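Local coordinates for extracellular ligand-binding receptor (Rhodopseudomonas palustris, PDB 3SG0), which probably binds aromatic acids such as benzoylformate in the periplasm as the solute-binding component of a transport system, at residues K161-Y175 and I210-A223. Residues are numbered along the deposited sequence; the frame is centred on the assembly and turned at random. Where two conformers were deposited one is given.
Sequences KVGYIGFSDAYGEGY and IIATKPDAVFIASA. With 173 (benzoyl-formic acid), chain B.
Strands 161-167 and 217-221 pair in parallel, their axes 26° apart, and five backbone hydrogen bonds, from Gly163 N to Ala217 O through Phe167 N to Ala221 O, zip them toward the ligand cleft. At the far end Asp216 OD2 takes Lys161 N on its anti side (2.9 Å), while Lys161, its chain bent at chi3 (-66°), brings NZ above the carbonyl plane of Lys214 O. Gly163 lets Ile210 CG2 approach its CA to 4.2 Å, and the Ile210 side chain crosses that of Ile165 at about a right angle, CD1 touching Ile165 CB. On the opposite side of the sheet Tyr164 and Phe219 lie side by side, with Tyr164 CE2 3.9 Å from Phe219 CD2, and Tyr175 lays CD1 against Phe219 CZ; helix 143-156 packs on Tyr175 and Phe219. Just past strand 217-221, Ser222 CA sits over one face of the Phe167 ring, 3.9 Å from its centroid, and Ser222 OG bonds to Tyr196 OH. Helix 170-186 is capped by Asp169, whose OD1 accepts from Gly172 N while OD2 makes a salt bridge to the ligand-binding Arg198. With CG anti to the backbone N (chi1 176°), Tyr171 presents one ring face to benzoylformate, CE1 3.4 Å from C1D, and its edge to Ser222 O; its OH bonds to Thr246 OG1. An alanine at Tyr171 is likely to uncover that side of the ligand and leave Thr246 without its phenol partner. Ala223 CB approaches the keto oxygen O2 at 3.0 Å. Thus segments just beyond the strands' C-terminal ends bring the Tyr171 ring and Ala223 methyl to an aromatic keto acid.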
ATOM      1  N   LYS A 161      -8.046 -18.981  19.585  1.00 19.20           N
ATOM      2  CA  LYS A 161      -8.198 -17.663  20.191  1.00 18.81           C
ATOM      3  C   LYS A 161      -7.127 -16.731  19.648  1.00 16.19           C
ATOM      4  O   LYS A 161      -5.937 -17.014  19.765  1.00 17.51           O
ATOM      5  CB  LYS A 161      -8.105 -17.749  21.718  1.00 18.44           C
ATOM      6  CG  LYS A 161      -9.251 -18.526  22.356  1.00 23.38           C
ATOM      7  CD  LYS A 161      -9.238 -18.404  23.873  1.00 33.59           C
ATOM      8  CE  LYS A 161      -8.016 -19.079  24.478  1.00 41.23           C
ATOM      9  NZ  LYS A 161      -7.982 -18.938  25.964  1.00 46.02           N
ATOM     10  N   VAL A 162      -7.558 -15.622  19.053  1.00 15.79           N
ATOM     11  CA  VAL A 162      -6.644 -14.684  18.404  1.00 15.15           C
ATOM     12  C   VAL A 162      -6.851 -13.283  18.962  1.00 13.86           C
ATOM     13  O   VAL A 162      -7.943 -12.732  18.874  1.00 14.90           O
ATOM     14  CB  VAL A 162      -6.851 -14.684  16.873  1.00 13.79           C
ATOM     15  CG1 VAL A 162      -5.905 -13.693  16.202  1.00 14.96           C
ATOM     16  CG2 VAL A 162      -6.656 -16.087  16.310  1.00 16.83           C
ATOM     17  N   GLY A 163      -5.809 -12.721  19.565  1.00 13.74           N
ATOM     18  CA  GLY A 163      -5.870 -11.350  20.044  1.00 13.73           C
ATOM     19  C   GLY A 163      -5.768 -10.374  18.886  1.00 11.90           C
ATOM     20  O   GLY A 163      -5.325 -10.744  17.800  1.00 12.01           O
ATOM     21  N   TYR A 164      -6.179  -9.130  19.104  1.00 11.58           N
ATOM     22  CA  TYR A 164      -6.105  -8.123  18.054  1.00 11.39           C
ATOM     23  C   TYR A 164      -5.711  -6.754  18.596  1.00 10.54           C
ATOM     24  O   TYR A 164      -6.286  -6.268  19.576  1.00 11.19           O
ATOM     25  CB  TYR A 164      -7.446  -8.007  17.321  1.00 12.17           C
ATOM     26  CG  TYR A 164      -7.442  -6.937  16.257  1.00 10.82           C
ATOM     27  CD1 TYR A 164      -7.648  -5.600  16.584  1.00 12.16           C
ATOM     28  CD2 TYR A 164      -7.203  -7.257  14.926  1.00 11.90           C
ATOM     29  CE1 TYR A 164      -7.624  -4.611  15.609  1.00 12.02           C
ATOM     30  CE2 TYR A 164      -7.182  -6.282  13.952  1.00 12.33           C
ATOM     31  CZ  TYR A 164      -7.387  -4.966  14.299  1.00 11.19           C
ATOM     32  OH  TYR A 164      -7.355  -4.021  13.300  1.00 12.87           O
ATOM     33  N   ILE A 165      -4.743  -6.126  17.935  1.00 10.35           N
ATOM     34  CA  ILE A 165      -4.489  -4.699  18.115  1.00 10.09           C
ATOM     35  C   ILE A 165      -4.232  -4.101  16.741  1.00  8.95           C
ATOM     36  O   ILE A 165      -3.570  -4.713  15.904  1.00 10.05           O
ATOM     37  CB  ILE A 165      -3.299  -4.418  19.067  1.00 10.13           C
ATOM     38  CG1 ILE A 165      -3.103  -2.911  19.250  1.00 11.11           C
ATOM     39  CG2 ILE A 165      -2.016  -5.100  18.592  1.00 12.06           C
ATOM     40  CD1 ILE A 165      -2.082  -2.551  20.321  1.00 11.97           C
ATOM     41  N   GLY A 166      -4.766  -2.915  16.491  1.00  9.29           N
ATOM     42  CA  GLY A 166      -4.544  -2.281  15.204  1.00  9.59           C
ATOM     43  C   GLY A 166      -4.685  -0.779  15.312  1.00  9.04           C
ATOM     44  O   GLY A 166      -5.109  -0.253  16.347  1.00  9.90           O
ATOM     45  N   PHE A 167      -4.334  -0.076  14.246  1.00  8.49           N
ATOM     46  CA  PHE A 167      -4.477   1.368  14.245  1.00  9.12           C
ATOM     47  C   PHE A 167      -5.948   1.751  14.384  1.00  9.14           C
ATOM     48  O   PHE A 167      -6.839   1.115  13.803  1.00  9.55           O
ATOM     49  CB  PHE A 167      -3.985   1.968  12.932  1.00  9.49           C
ATOM     50  CG  PHE A 167      -2.482   1.998  12.758  1.00  7.80           C
ATOM     51  CD1 PHE A 167      -1.597   2.074  13.834  1.00  8.90           C
ATOM     52  CD2 PHE A 167      -1.963   2.004  11.474  1.00  9.31           C
ATOM     53  CE1 PHE A 167      -0.220   2.138  13.609  1.00  9.13           C
ATOM     54  CE2 PHE A 167      -0.609   2.072  11.245  1.00  9.12           C
ATOM     55  CZ  PHE A 167       0.271   2.148  12.304  1.00  9.39           C
ATOM     56  N   SER A 168      -6.189   2.841  15.104  1.00 10.07           N
ATOM     57  CA  SER A 168      -7.520   3.425  15.227  1.00 10.43           C
ATOM     58  C   SER A 168      -7.825   4.311  14.015  1.00 10.54           C
ATOM     59  O   SER A 168      -8.071   5.515  14.150  1.00 12.94           O
ATOM     60  CB  SER A 168      -7.626   4.227  16.524  1.00 12.24           C
ATOM     61  OG  SER A 168      -6.493   5.062  16.673  1.00 13.09           O
ATOM     62  N   ASP A 169      -7.783   3.718  12.828  1.00 10.29           N
ATOM     63  CA  ASP A 169      -8.117   4.434  11.606  1.00 10.84           C
ATOM     64  C   ASP A 169      -8.665   3.449  10.586  1.00 10.07           C
ATOM     65  O   ASP A 169      -8.816   2.259  10.884  1.00 10.81           O
ATOM     66  CB  ASP A 169      -6.917   5.229  11.061  1.00 10.90           C
ATOM     67  CG  ASP A 169      -5.755   4.351  10.613  1.00 10.61           C
ATOM     68  OD1 ASP A 169      -5.959   3.177  10.241  1.00 11.85           O
ATOM     69  OD2 ASP A 169      -4.613   4.865  10.615  1.00 11.86           O
ATOM     70  N   ALA A 170      -8.971   3.933   9.389  1.00  9.81           N
ATOM     71  CA  ALA A 170      -9.641   3.092   8.404  1.00 10.34           C
ATOM     72  C   ALA A 170      -8.761   1.944   7.906  1.00  9.36           C
ATOM     73  O   ALA A 170      -9.273   0.917   7.467  1.00 10.57           O
ATOM     74  CB  ALA A 170     -10.146   3.924   7.238  1.00 11.43           C
ATOM     75  N   TYR A 171      -7.441   2.109   7.968  1.00  9.13           N
ATOM     76  CA  TYR A 171      -6.552   1.004   7.608  1.00  8.69           C
ATOM     77  C   TYR A 171      -6.679  -0.139   8.611  1.00  8.80           C
ATOM     78  O   TYR A 171      -6.957  -1.285   8.244  1.00  8.96           O
ATOM     79  CB  TYR A 171      -5.098   1.465   7.525  1.00  8.40           C
ATOM     80  CG  TYR A 171      -4.137   0.327   7.249  1.00  7.97           C
ATOM     81  CD1 TYR A 171      -4.027  -0.219   5.974  1.00  7.85           C
ATOM     82  CD2 TYR A 171      -3.354  -0.211   8.263  1.00  8.59           C
ATOM     83  CE1 TYR A 171      -3.165  -1.259   5.721  1.00  8.19           C
ATOM     84  CE2 TYR A 171      -2.489  -1.259   8.019  1.00  8.50           C
ATOM     85  CZ  TYR A 171      -2.397  -1.775   6.739  1.00  7.93           C
ATOM     86  OH  TYR A 171      -1.537  -2.813   6.443  1.00  9.08           O
ATOM     87  N   GLY A 172      -6.479   0.163   9.890  1.00  9.22           N
ATOM     88  CA  GLY A 172      -6.593  -0.863  10.909  1.00 10.36           C
ATOM     89  C   GLY A 172      -7.975  -1.481  10.917  1.00  9.60           C
ATOM     90  O   GLY A 172      -8.128  -2.702  10.934  1.00 10.80           O
ATOM     91  N   GLU A 173      -8.998  -0.637  10.898  1.00 10.48           N
ATOM     92  CA  GLU A 173     -10.366  -1.132  11.003  1.00 11.98           C
ATOM     93  C   GLU A 173     -10.793  -1.986   9.810  1.00 11.44           C
ATOM     94  O   GLU A 173     -11.664  -2.844   9.942  1.00 12.25           O
ATOM     95  CB  GLU A 173     -11.348   0.017  11.248  1.00 13.84           C
ATOM     96  CG  GLU A 173     -11.227   0.606  12.648  1.00 16.43           C
ATOM     97  CD  GLU A 173     -11.553  -0.413  13.731  1.00 19.19           C
ATOM     98  OE1 GLU A 173     -12.736  -0.788  13.862  1.00 27.08           O
ATOM     99  OE2 GLU A 173     -10.631  -0.854  14.443  1.00 15.83           O
ATOM    100  N   GLY A 174     -10.177  -1.774   8.654  1.00 10.84           N
ATOM    101  CA  GLY A 174     -10.448  -2.633   7.516  1.00 11.03           C
ATOM    102  C   GLY A 174     -10.020  -4.069   7.772  1.00  9.83           C
ATOM    103  O   GLY A 174     -10.678  -5.009   7.313  1.00 11.44           O
ATOM    104  N   TYR A 175      -8.922  -4.256   8.503  1.00 10.05           N
ATOM    105  CA  TYR A 175      -8.506  -5.591   8.919  1.00 10.20           C
ATOM    106  C   TYR A 175      -9.442  -6.157   9.970  1.00 10.98           C
ATOM    107  O   TYR A 175      -9.917  -7.290   9.848  1.00 11.32           O
ATOM    108  CB  TYR A 175      -7.034  -5.614   9.395  1.00  9.52           C
ATOM    109  CG  TYR A 175      -6.125  -5.707   8.210  1.00  8.87           C
ATOM    110  CD1 TYR A 175      -5.822  -6.936   7.641  1.00  8.69           C
ATOM    111  CD2 TYR A 175      -5.636  -4.563   7.600  1.00  9.19           C
ATOM    112  CE1 TYR A 175      -5.036  -7.024   6.501  1.00  8.73           C
ATOM    113  CE2 TYR A 175      -4.842  -4.642   6.466  1.00  8.98           C
ATOM    114  CZ  TYR A 175      -4.549  -5.875   5.922  1.00  7.90           C
ATOM    115  OH  TYR A 175      -3.796  -5.962   4.771  1.00  8.52           O
ATOM    116  N   ILE A 210      -4.660  -7.892  25.975  1.00 14.08           N
ATOM    117  CA  ILE A 210      -4.545  -9.012  25.055  1.00 14.49           C
ATOM    118  C   ILE A 210      -3.964 -10.232  25.755  1.00 14.95           C
ATOM    119  O   ILE A 210      -4.509 -11.332  25.661  1.00 15.82           O
ATOM    120  CB  ILE A 210      -3.692  -8.632  23.835  1.00 13.19           C
ATOM    121  CG1 ILE A 210      -4.451  -7.614  22.980  1.00 12.96           C
ATOM    122  CG2 ILE A 210      -3.346  -9.866  23.014  1.00 14.72           C
ATOM    123  CD1 ILE A 210      -3.612  -6.928  21.921  1.00 13.82           C
ATOM    124  N   ILE A 211      -2.860 -10.039  26.461  1.00 14.41           N
ATOM    125  CA  ILE A 211      -2.214 -11.144  27.151  1.00 15.43           C
ATOM    126  C   ILE A 211      -3.147 -11.802  28.171  1.00 16.51           C
ATOM    127  O   ILE A 211      -3.157 -13.025  28.307  1.00 17.81           O
ATOM    128  CB  ILE A 211      -0.887 -10.692  27.784  1.00 16.51           C
ATOM    129  CG1 ILE A 211       0.158 -10.511  26.679  1.00 17.20           C
ATOM    130  CG2 ILE A 211      -0.409 -11.701  28.828  1.00 18.41           C
ATOM    131  CD1 ILE A 211       1.446  -9.851  27.125  1.00 19.41           C
ATOM    132  N   ALA A 212      -3.962 -10.998  28.847  1.00 16.82           N
ATOM    133  CA  ALA A 212      -4.888 -11.528  29.851  1.00 19.09           C
ATOM    134  C   ALA A 212      -5.954 -12.456  29.257  1.00 19.43           C
ATOM    135  O   ALA A 212      -6.523 -13.287  29.976  1.00 20.27           O
ATOM    136  CB  ALA A 212      -5.538 -10.391  30.636  1.00 20.65           C
ATOM    137  N   THR A 213      -6.227 -12.328  27.957  1.00 18.68           N
ATOM    138  CA  THR A 213      -7.182 -13.225  27.301  1.00 19.64           C
ATOM    139  C   THR A 213      -6.563 -14.579  26.946  1.00 18.66           C
ATOM    140  O   THR A 213      -7.258 -15.473  26.465  1.00 19.75           O
ATOM    141  CB  THR A 213      -7.824 -12.615  26.022  1.00 19.96           C
ATOM    142  OG1 THR A 213      -6.848 -12.497  24.974  1.00 18.60           O
ATOM    143  CG2 THR A 213      -8.448 -11.260  26.313  1.00 20.35           C
ATOM    144  N   LYS A 214      -5.261 -14.717  27.186  1.00 17.88           N
ATOM    145  CA  LYS A 214      -4.543 -15.962  26.917  0.55 19.11           C
ATOM    146  C   LYS A 214      -4.843 -16.519  25.528  1.00 20.05           C
ATOM    147  O   LYS A 214      -5.320 -17.642  25.382  1.00 21.32           O
ATOM    148  CB  LYS A 214      -4.839 -17.005  27.998  0.55 24.24           C
ATOM    149  CG  LYS A 214      -4.316 -16.616  29.373  0.55 29.03           C
ATOM    150  CD  LYS A 214      -4.526 -17.722  30.396  0.55 35.76           C
ATOM    151  CE  LYS A 214      -3.900 -17.357  31.732  0.55 43.24           C
ATOM    152  NZ  LYS A 214      -4.096 -18.423  32.753  0.55 48.01           N
ATOM    153  N   PRO A 215      -4.555 -15.728  24.491  1.00 18.17           N
ATOM    154  CA  PRO A 215      -4.813 -16.175  23.123  1.00 17.42           C
ATOM    155  C   PRO A 215      -3.724 -17.113  22.612  1.00 17.68           C
ATOM    156  O   PRO A 215      -2.633 -17.162  23.174  1.00 18.46           O
ATOM    157  CB  PRO A 215      -4.772 -14.865  22.333  1.00 18.56           C
ATOM    158  CG  PRO A 215      -3.765 -14.050  23.067  1.00 18.94           C
ATOM    159  CD  PRO A 215      -3.967 -14.377  24.529  1.00 17.63           C
ATOM    160  N   ASP A 216      -4.030 -17.836  21.541  1.00 17.57           N
ATOM    161  CA  ASP A 216      -3.057 -18.691  20.869  1.00 18.49           C
ATOM    162  C   ASP A 216      -2.123 -17.874  19.977  1.00 16.72           C
ATOM    163  O   ASP A 216      -0.952 -18.217  19.797  1.00 18.69           O
ATOM    164  CB  ASP A 216      -3.785 -19.744  20.032  1.00 20.30           C
ATOM    165  CG  ASP A 216      -4.739 -20.583  20.860  1.00 21.84           C
ATOM    166  OD1 ASP A 216      -4.308 -21.124  21.901  1.00 24.69           O
ATOM    167  OD2 ASP A 216      -5.922 -20.691  20.479  1.00 22.93           O
ATOM    168  N   ALA A 217      -2.646 -16.782  19.429  1.00 15.29           N
ATOM    169  CA  ALA A 217      -1.902 -15.940  18.505  1.00 14.45           C
ATOM    170  C   ALA A 217      -2.426 -14.530  18.648  1.00 14.07           C
ATOM    171  O   ALA A 217      -3.488 -14.316  19.232  1.00 14.52           O
ATOM    172  CB  ALA A 217      -2.082 -16.433  17.079  1.00 15.37           C
ATOM    173  N   VAL A 218      -1.677 -13.572  18.115  1.00 13.26           N
ATOM    174  CA  VAL A 218      -2.128 -12.189  18.093  1.00 12.18           C
ATOM    175  C   VAL A 218      -1.959 -11.619  16.691  1.00 11.89           C
ATOM    176  O   VAL A 218      -0.924 -11.824  16.047  1.00 12.86           O
ATOM    177  CB  VAL A 218      -1.367 -11.318  19.110  1.00 12.13           C
ATOM    178  CG1 VAL A 218      -1.829  -9.867  19.020  1.00 12.51           C
ATOM    179  CG2 VAL A 218      -1.582 -11.844  20.518  1.00 13.21           C
ATOM    180  N   PHE A 219      -2.994 -10.920  16.230  1.00 11.35           N
ATOM    181  CA  PHE A 219      -2.959 -10.190  14.975  1.00 10.47           C
ATOM    182  C   PHE A 219      -2.725  -8.709  15.234  1.00 10.17           C
ATOM    183  O   PHE A 219      -3.390  -8.104  16.084  1.00 10.95           O
ATOM    184  CB  PHE A 219      -4.278 -10.353  14.225  1.00 12.31           C
ATOM    185  CG  PHE A 219      -4.191  -9.896  12.806  1.00 10.42           C
ATOM    186  CD1 PHE A 219      -3.807 -10.787  11.821  1.00 11.92           C
ATOM    187  CD2 PHE A 219      -4.412  -8.568  12.455  1.00 11.33           C
ATOM    188  CE1 PHE A 219      -3.677 -10.382  10.510  1.00 12.98           C
ATOM    189  CE2 PHE A 219      -4.281  -8.158  11.133  1.00 11.04           C
ATOM    190  CZ  PHE A 219      -3.914  -9.073  10.166  1.00 11.87           C
ATOM    191  N   ILE A 220      -1.790  -8.128  14.486  1.00  9.82           N
ATOM    192  CA  ILE A 220      -1.493  -6.703  14.562  1.00  9.32           C
ATOM    193  C   ILE A 220      -1.777  -6.072  13.198  1.00  8.77           C
ATOM    194  O   ILE A 220      -1.230  -6.525  12.186  1.00  9.26           O
ATOM    195  CB  ILE A 220      -0.009  -6.474  14.932  1.00  9.23           C
ATOM    196  CG1 ILE A 220       0.304  -7.127  16.285  1.00 10.66           C
ATOM    197  CG2 ILE A 220       0.319  -4.976  14.928  1.00  9.71           C
ATOM    198  CD1 ILE A 220       1.779  -7.152  16.627  1.00 11.87           C
ATOM    199  N   ALA A 221      -2.623  -5.040  13.172  1.00  8.48           N
ATOM    200  CA  ALA A 221      -2.925  -4.316  11.939  1.00  8.64           C
ATOM    201  C   ALA A 221      -2.289  -2.931  12.004  1.00  8.09           C
ATOM    202  O   ALA A 221      -2.851  -1.990  12.573  1.00  9.62           O
ATOM    203  CB  ALA A 221      -4.426  -4.213  11.714  1.00  9.85           C
ATOM    204  N   SER A 222      -1.108  -2.815  11.413  1.00  7.84           N
ATOM    205  CA  SER A 222      -0.279  -1.627  11.534  1.00  8.16           C
ATOM    206  C   SER A 222       0.562  -1.462  10.269  1.00  8.18           C
ATOM    207  O   SER A 222       0.465  -2.265   9.338  1.00  8.60           O
ATOM    208  CB  SER A 222       0.600  -1.770  12.780  1.00  8.91           C
ATOM    209  OG  SER A 222       1.379  -0.615  13.012  1.00  8.98           O
ATOM    210  N   ALA A 223       1.378  -0.417  10.221  1.00  8.18           N
ATOM    211  CA  ALA A 223       2.189  -0.160   9.038  1.00  7.79           C
ATOM    212  C   ALA A 223       3.380   0.705   9.399  1.00  8.18           C
ATOM    213  O   ALA A 223       3.298   1.550  10.307  1.00  9.00           O
ATOM    214  CB  ALA A 223       1.377   0.512   7.957  1.00  8.90           C
TER
HETATM  215  O1B 173 B 384      -2.990   2.381   3.802  1.00  9.35           O
HETATM  216  C1  173 B 384      -2.344   2.645   4.781  1.00 11.26           C
HETATM  217  O1A 173 B 384      -2.775   3.530   5.763  1.00 10.35           O
HETATM  218  C2  173 B 384      -1.119   1.841   5.123  1.00 11.86           C
HETATM  219  O2  173 B 384      -0.631   1.914   6.212  1.00 15.69           O
HETATM  220  C1G 173 B 384      -0.517   1.014   4.031  1.00 11.71           C
HETATM  221  C2D 173 B 384      -0.345   1.627   2.645  1.00 10.89           C
HETATM  222  C2E 173 B 384       0.238   0.797   1.520  1.00  9.81           C
HETATM  223  C3  173 B 384       0.631  -0.654   1.793  1.00 11.76           C
HETATM  224  C1E 173 B 384       0.440  -1.248   3.202  1.00 11.97           C
HETATM  225  C1D 173 B 384      -0.128  -0.421   4.336  1.00 13.63           C